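Local atomic coordinates of methylmalonyl-CoA carboxyltransferase 12S subunit (Propionibacterium freudenreichii, PDB entry 1ON3), a protein that transfers the carboxyl group of methylmalonyl-CoA to the biotin of the 1.3S subunit, as the hexameric core of transcarboxylase. Residues R386-V400 against K509-C523. Residues are numbered along the deposited sequence; the frame is centred on the assembly and turned at random. Where two conformers were deposited one is given.
Sequences RHGAKMLYAYSEATV and KRQTRPAKKHGNFPC. With CD (cadmium ion), chain K.
The C-terminal tail 509-523, without regular structure, runs back antiparallel along helix 384-397, from Lys509 near Val400 to Pro522, with Pro522 CA 5.6 Å from Lys390 CA. At the chain end two cations divide the Cys523 carboxylate: Arg386 NH1, whose neighbour NE bonds Ser231 O of a second subunit, meets Cys523 OXT at 2.8 Å in the guanidinium plane, and Lys390 NZ, also paired with Asp348, reaches Cys523 O at 2.7 Å. The extended Lys390 chain lets its methylenes lie against Pro522 and Phe521. Tyr393, its CG anti to the backbone N (chi1 -172°), projects toward the tail; the edge of Phe521 meets its face, while Phe521 CA sits over the ring centre. Pro522 CD touches Tyr393 CG at 3.7 Å. Replacing this tyrosine by an alanine is likely to leave Phe521 and Pro522 without the ring they rest on, and the tail freer to shift. At Gly519 a CB would probably clash with Tyr393 OH, so glycine suits the place. Farther along, Arg513 curls back so that NH2 forms a salt bridge to Glu397 OE2 at 2.8 Å in one of two Glu397 conformers, the two planes nearly perpendicular, and Lys509 NZ, salt-bridged to Asp426, donates to Val400 O beyond the helix. Water 1 joins Cys523 O to a cadmium ion bound by His387 NE2, the same atom of a second subunit and four waters including this one, so the C-terminal carboxylate, its charge probably balanced by Arg386 and Lys390, lies beside a metal site at the subunit interface.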
loop_
_atom_site.group_PDB
_atom_site.type_symbol
_atom_site.label_atom_id
_atom_site.label_comp_id
_atom_site.label_asym_id
_atom_site.label_seq_id
_atom_site.Cartn_x
_atom_site.Cartn_y
_atom_site.Cartn_z
ATOM N N ARG E 386 16.620 30.436 -12.215
ATOM C CA ARG E 386 16.226 29.030 -12.319
ATOM C C ARG E 386 17.323 28.045 -11.872
ATOM O O ARG E 386 17.010 26.947 -11.417
ATOM C CB ARG E 386 15.744 28.717 -13.742
ATOM C CG ARG E 386 16.774 28.930 -14.838
ATOM C CD ARG E 386 16.077 29.028 -16.198
ATOM N NE ARG E 386 17.006 29.413 -17.262
ATOM C CZ ARG E 386 17.842 28.590 -17.882
ATOM N NH1 ARG E 386 17.882 27.298 -17.560
ATOM N NH2 ARG E 386 18.656 29.065 -18.820
ATOM N N HIS E 387 18.596 28.421 -11.983
ATOM C CA HIS E 387 19.657 27.514 -11.542
ATOM C C HIS E 387 19.761 27.514 -10.009
ATOM O O HIS E 387 19.826 26.461 -9.382
ATOM C CB HIS E 387 21.018 27.883 -12.156
ATOM C CG HIS E 387 21.149 27.528 -13.609
ATOM N ND1 HIS E 387 20.599 28.293 -14.616
ATOM C CD2 HIS E 387 21.773 26.494 -14.223
ATOM C CE1 HIS E 387 20.880 27.745 -15.787
ATOM N NE2 HIS E 387 21.590 26.651 -15.576
ATOM N N GLY E 388 19.758 28.700 -9.412
ATOM C CA GLY E 388 19.842 28.801 -7.967
ATOM C C GLY E 388 18.666 28.090 -7.324
ATOM O O GLY E 388 18.797 27.489 -6.257
ATOM N N ALA E 389 17.518 28.136 -7.994
ATOM C CA ALA E 389 16.312 27.487 -7.482
ATOM C C ALA E 389 16.511 25.973 -7.302
ATOM O O ALA E 389 15.805 25.337 -6.512
ATOM C CB ALA E 389 15.141 27.743 -8.423
ATOM N N LYS E 390 17.461 25.401 -8.038
ATOM C CA LYS E 390 17.737 23.974 -7.937
ATOM C C LYS E 390 18.223 23.595 -6.546
ATOM O O LYS E 390 17.925 22.516 -6.064
ATOM C CB LYS E 390 18.784 23.557 -8.962
ATOM C CG LYS E 390 18.310 23.702 -10.399
ATOM C CD LYS E 390 19.395 23.326 -11.397
ATOM C CE LYS E 390 18.905 23.613 -12.830
ATOM N NZ LYS E 390 19.936 23.266 -13.862
ATOM N N MET E 391 18.994 24.469 -5.906
ATOM C CA MET E 391 19.474 24.164 -4.554
ATOM C C MET E 391 18.309 24.175 -3.568
ATOM O O MET E 391 18.187 23.287 -2.723
ATOM C CB MET E 391 20.532 25.183 -4.119
ATOM C CG MET E 391 21.848 25.024 -4.853
ATOM S SD MET E 391 23.088 26.220 -4.338
ATOM C CE MET E 391 23.499 25.632 -2.683
ATOM N N LEU E 392 17.457 25.198 -3.662
ATOM C CA LEU E 392 16.296 25.278 -2.789
ATOM C C LEU E 392 15.413 24.062 -3.037
ATOM O O LEU E 392 14.871 23.468 -2.105
ATOM C CB LEU E 392 15.505 26.551 -3.080
ATOM C CG LEU E 392 16.328 27.820 -2.875
ATOM C CD1 LEU E 392 15.615 29.013 -3.520
ATOM C CD2 LEU E 392 16.558 28.021 -1.380
ATOM N N TYR E 393 15.267 23.691 -4.305
ATOM C CA TYR E 393 14.437 22.548 -4.632
ATOM C C TYR E 393 15.012 21.256 -4.052
ATOM O O TYR E 393 14.308 20.526 -3.341
ATOM C CB TYR E 393 14.294 22.390 -6.143
ATOM C CG TYR E 393 13.287 21.328 -6.504
ATOM C CD1 TYR E 393 11.982 21.662 -6.833
ATOM C CD2 TYR E 393 13.630 19.976 -6.449
ATOM C CE1 TYR E 393 11.025 20.678 -7.100
ATOM C CE2 TYR E 393 12.688 18.988 -6.705
ATOM C CZ TYR E 393 11.390 19.345 -7.030
ATOM O OH TYR E 393 10.465 18.354 -7.273
ATOM N N ALA E 394 16.274 20.973 -4.375
ATOM C CA ALA E 394 16.922 19.749 -3.915
ATOM C C ALA E 394 16.887 19.592 -2.401
ATOM O O ALA E 394 16.527 18.533 -1.892
ATOM C CB ALA E 394 18.368 19.685 -4.418
ATOM N N TYR E 395 17.263 20.636 -1.669
ATOM C CA TYR E 395 17.231 20.531 -0.212
ATOM C C TYR E 395 15.805 20.391 0.336
ATOM O O TYR E 395 15.558 19.553 1.209
ATOM C CB TYR E 395 17.926 21.740 0.419
ATOM C CG TYR E 395 19.427 21.589 0.513
ATOM C CD1 TYR E 395 20.274 22.520 -0.073
ATOM C CD2 TYR E 395 19.997 20.522 1.212
ATOM C CE1 TYR E 395 21.652 22.404 0.030
ATOM C CE2 TYR E 395 21.383 20.396 1.324
ATOM C CZ TYR E 395 22.199 21.342 0.728
ATOM O OH TYR E 395 23.564 21.233 0.820
ATOM N N SER E 396 14.862 21.188 -0.172
ATOM C CA SER E 396 13.472 21.111 0.308
ATOM C C SER E 396 12.830 19.744 0.054
ATOM O O SER E 396 11.967 19.313 0.798
ATOM C CB SER E 396 12.595 22.200 -0.337
ATOM O OG SER E 396 13.105 23.500 -0.075
ATOM N N GLU E 397 13.244 19.071 -1.012
ATOM C CA GLU E 397 12.694 17.757 -1.334
ATOM C C GLU E 397 13.417 16.650 -0.551
ATOM O O GLU E 397 12.849 15.595 -0.278
ATOM C CB GLU E 397 12.847 17.479 -2.832
ATOM C CG GLU E 397 12.263 16.150 -3.285
ATOM C CD GLU E 397 10.744 16.113 -3.218
ATOM O OE1 GLU E 397 10.170 15.022 -3.407
ATOM O OE2 GLU E 397 10.119 17.170 -2.983
ATOM N N ALA E 398 14.674 16.888 -0.212
ATOM C CA ALA E 398 15.452 15.867 0.481
ATOM C C ALA E 398 14.863 15.458 1.824
ATOM O O ALA E 398 14.385 16.304 2.589
ATOM C CB ALA E 398 16.907 16.338 0.652
ATOM N N THR E 399 14.898 14.153 2.105
ATOM C CA THR E 399 14.378 13.627 3.364
ATOM C C THR E 399 15.460 12.959 4.231
ATOM O O THR E 399 15.185 12.512 5.349
ATOM C CB THR E 399 13.212 12.630 3.121
ATOM O OG1 THR E 399 13.662 11.572 2.268
ATOM C CG2 THR E 399 12.017 13.345 2.461
ATOM N N VAL E 400 16.688 12.885 3.724
ATOM C CA VAL E 400 17.766 12.309 4.524
ATOM C C VAL E 400 18.067 13.322 5.630
ATOM O O VAL E 400 17.599 14.463 5.578
ATOM C CB VAL E 400 19.085 12.121 3.713
ATOM C CG1 VAL E 400 18.936 11.000 2.682
ATOM C CG2 VAL E 400 19.469 13.432 3.016
ATOM N N LYS E 509 15.626 8.914 11.376
ATOM C CA LYS E 509 14.683 9.851 10.776
ATOM C C LYS E 509 13.821 9.182 9.697
ATOM O O LYS E 509 14.336 8.509 8.808
ATOM C CB LYS E 509 15.426 11.026 10.142
ATOM C CG LYS E 509 14.519 12.024 9.429
ATOM C CD LYS E 509 15.347 13.121 8.740
ATOM C CE LYS E 509 14.461 14.129 8.017
ATOM N NZ LYS E 509 15.307 15.144 7.315
ATOM N N ARG E 510 12.509 9.360 9.794
ATOM C CA ARG E 510 11.573 8.826 8.811
ATOM C C ARG E 510 10.680 10.005 8.457
ATOM O O ARG E 510 9.807 10.394 9.232
ATOM C CB ARG E 510 10.753 7.674 9.400
ATOM C CG ARG E 510 11.494 6.343 9.389
ATOM C CD ARG E 510 11.829 5.948 7.956
ATOM N NE ARG E 510 12.672 4.758 7.855
ATOM C CZ ARG E 510 13.937 4.687 8.264
ATOM N NH1 ARG E 510 14.525 5.741 8.816
ATOM N NH2 ARG E 510 14.623 3.562 8.106
ATOM N N GLN E 511 10.921 10.577 7.284
ATOM C CA GLN E 511 10.187 11.744 6.815
ATOM C C GLN E 511 9.510 11.436 5.493
ATOM O O GLN E 511 10.138 10.919 4.573
ATOM C CB GLN E 511 11.163 12.899 6.638
ATOM C CG GLN E 511 10.526 14.239 6.381
ATOM C CD GLN E 511 11.553 15.342 6.423
ATOM O OE1 GLN E 511 12.464 15.382 5.595
ATOM N NE2 GLN E 511 11.428 16.238 7.403
ATOM N N THR E 512 8.234 11.773 5.402
ATOM C CA THR E 512 7.452 11.514 4.203
ATOM C C THR E 512 7.162 12.771 3.386
ATOM O O THR E 512 7.262 13.889 3.885
ATOM C CB THR E 512 6.125 10.840 4.575
ATOM O OG1 THR E 512 5.435 11.648 5.539
ATOM C CG2 THR E 512 6.388 9.455 5.164
ATOM N N ARG E 513 6.796 12.566 2.125
ATOM C CA ARG E 513 6.505 13.655 1.194
ATOM C C ARG E 513 5.126 13.451 0.573
ATOM O O ARG E 513 4.614 12.335 0.555
ATOM C CB ARG E 513 7.567 13.668 0.081
ATOM C CG ARG E 513 8.990 13.948 0.559
ATOM C CD ARG E 513 9.105 15.397 1.034
ATOM N NE ARG E 513 8.978 16.341 -0.075
ATOM C CZ ARG E 513 8.700 17.637 0.063
ATOM N NH1 ARG E 513 8.508 18.166 1.265
ATOM N NH2 ARG E 513 8.623 18.408 -1.009
ATOM N N PRO E 514 4.504 14.529 0.062
ATOM C CA PRO E 514 3.182 14.401 -0.558
ATOM C C PRO E 514 3.270 13.421 -1.726
ATOM O O PRO E 514 4.311 13.314 -2.367
ATOM C CB PRO E 514 2.887 15.821 -1.037
ATOM C CG PRO E 514 3.629 16.674 -0.050
ATOM C CD PRO E 514 4.935 15.942 0.092
ATOM N N ALA E 515 2.180 12.709 -2.001
ATOM C CA ALA E 515 2.172 11.761 -3.110
ATOM C C ALA E 515 2.233 12.545 -4.419
ATOM O O ALA E 515 1.477 13.500 -4.623
ATOM C CB ALA E 515 0.899 10.901 -3.062
ATOM N N LYS E 516 3.145 12.146 -5.295
ATOM C CA LYS E 516 3.316 12.792 -6.591
ATOM C C LYS E 516 4.180 11.888 -7.454
ATOM O O LYS E 516 4.934 11.075 -6.931
ATOM C CB LYS E 516 4.009 14.148 -6.423
ATOM C CG LYS E 516 5.398 14.073 -5.796
ATOM C CD LYS E 516 6.009 15.471 -5.591
ATOM C CE LYS E 516 5.411 16.187 -4.371
ATOM N NZ LYS E 516 5.967 17.572 -4.188
ATOM N N LYS E 517 4.062 12.001 -8.774
ATOM C CA LYS E 517 4.905 11.190 -9.639
ATOM C C LYS E 517 6.312 11.672 -9.390
ATOM O O LYS E 517 7.255 10.900 -9.321
ATOM C CB LYS E 517 4.573 11.425 -11.107
ATOM C CG LYS E 517 3.249 10.849 -11.562
ATOM C CD LYS E 517 3.207 10.919 -13.079
ATOM C CE LYS E 517 1.899 10.447 -13.645
ATOM N NZ LYS E 517 1.999 10.570 -15.131
ATOM N N HIS E 518 6.427 12.990 -9.281
ATOM C CA HIS E 518 7.689 13.663 -9.042
ATOM C C HIS E 518 7.352 15.153 -9.082
ATOM O O HIS E 518 6.301 15.554 -9.601
ATOM C CB HIS E 518 8.701 13.316 -10.145
ATOM C CG HIS E 518 8.182 13.531 -11.535
ATOM N ND1 HIS E 518 7.954 14.785 -12.056
ATOM C CD2 HIS E 518 7.785 12.651 -12.487
ATOM C CE1 HIS E 518 7.434 14.670 -13.267
ATOM N NE2 HIS E 518 7.319 13.385 -13.553
ATOM N N GLY E 519 8.232 15.964 -8.518
ATOM C CA GLY E 519 8.011 17.390 -8.544
ATOM C C GLY E 519 8.509 17.925 -9.875
ATOM O O GLY E 519 8.894 17.153 -10.763
ATOM N N ASN E 520 8.508 19.249 -10.005
ATOM C CA ASN E 520 8.956 19.923 -11.223
ATOM C C ASN E 520 10.345 20.517 -10.928
ATOM O O ASN E 520 10.462 21.704 -10.651
ATOM C CB ASN E 520 7.949 21.045 -11.585
ATOM C CG ASN E 520 8.181 21.634 -12.992
ATOM O OD1 ASN E 520 9.127 21.257 -13.687
ATOM N ND2 ASN E 520 7.306 22.567 -13.411
ATOM N N PHE E 521 11.389 19.692 -10.981
ATOM C CA PHE E 521 12.755 20.161 -10.696
ATOM C C PHE E 521 13.160 21.233 -11.710
ATOM O O PHE E 521 12.978 21.060 -12.914
ATOM C CB PHE E 521 13.720 18.975 -10.746
ATOM C CG PHE E 521 15.141 19.316 -10.366
ATOM C CD1 PHE E 521 16.072 19.654 -11.334
ATOM C CD2 PHE E 521 15.546 19.276 -9.040
ATOM C CE1 PHE E 521 17.387 19.943 -10.994
ATOM C CE2 PHE E 521 16.864 19.567 -8.687
ATOM C CZ PHE E 521 17.782 19.898 -9.670
ATOM N N PRO E 522 13.721 22.360 -11.238
ATOM C CA PRO E 522 14.112 23.405 -12.194
ATOM C C PRO E 522 15.126 22.949 -13.233
ATOM O O PRO E 522 16.010 22.126 -12.947
ATOM C CB PRO E 522 14.659 24.510 -11.298
ATOM C CG PRO E 522 13.840 24.365 -10.051
ATOM C CD PRO E 522 13.815 22.849 -9.853
ATOM N N CYS E 523 14.984 23.483 -14.447
ATOM C CA CYS E 523 15.886 23.134 -15.534
ATOM C C CYS E 523 16.890 24.255 -15.795
ATOM O O CYS E 523 18.108 23.973 -15.709
ATOM C CB CYS E 523 15.094 22.837 -16.819
ATOM S SG CYS E 523 14.159 21.279 -16.764
ATOM O OXT CYS E 523 16.440 25.389 -16.099
HETATM CD CD CD K . 22.053 25.313 -17.423
HETATM O O HOH W 1 19.762 24.761 -17.451
HETATM O O HOH W 2 18.175 20.853 -14.322
HETATM O O HOH W 3 8.550 18.310 -4.854
HETATM O O HOH W 4 9.351 20.800 0.447
HETATM O O HOH W 5 11.425 9.941 1.884
HETATM O O HOH W 6 14.044 10.352 6.117
HETATM O O HOH W 7 24.362 25.905 -17.692
HETATM O O HOH W 8 21.806 27.085 -19.026
HETATM O O HOH W 9 22.479 23.785 -15.822
#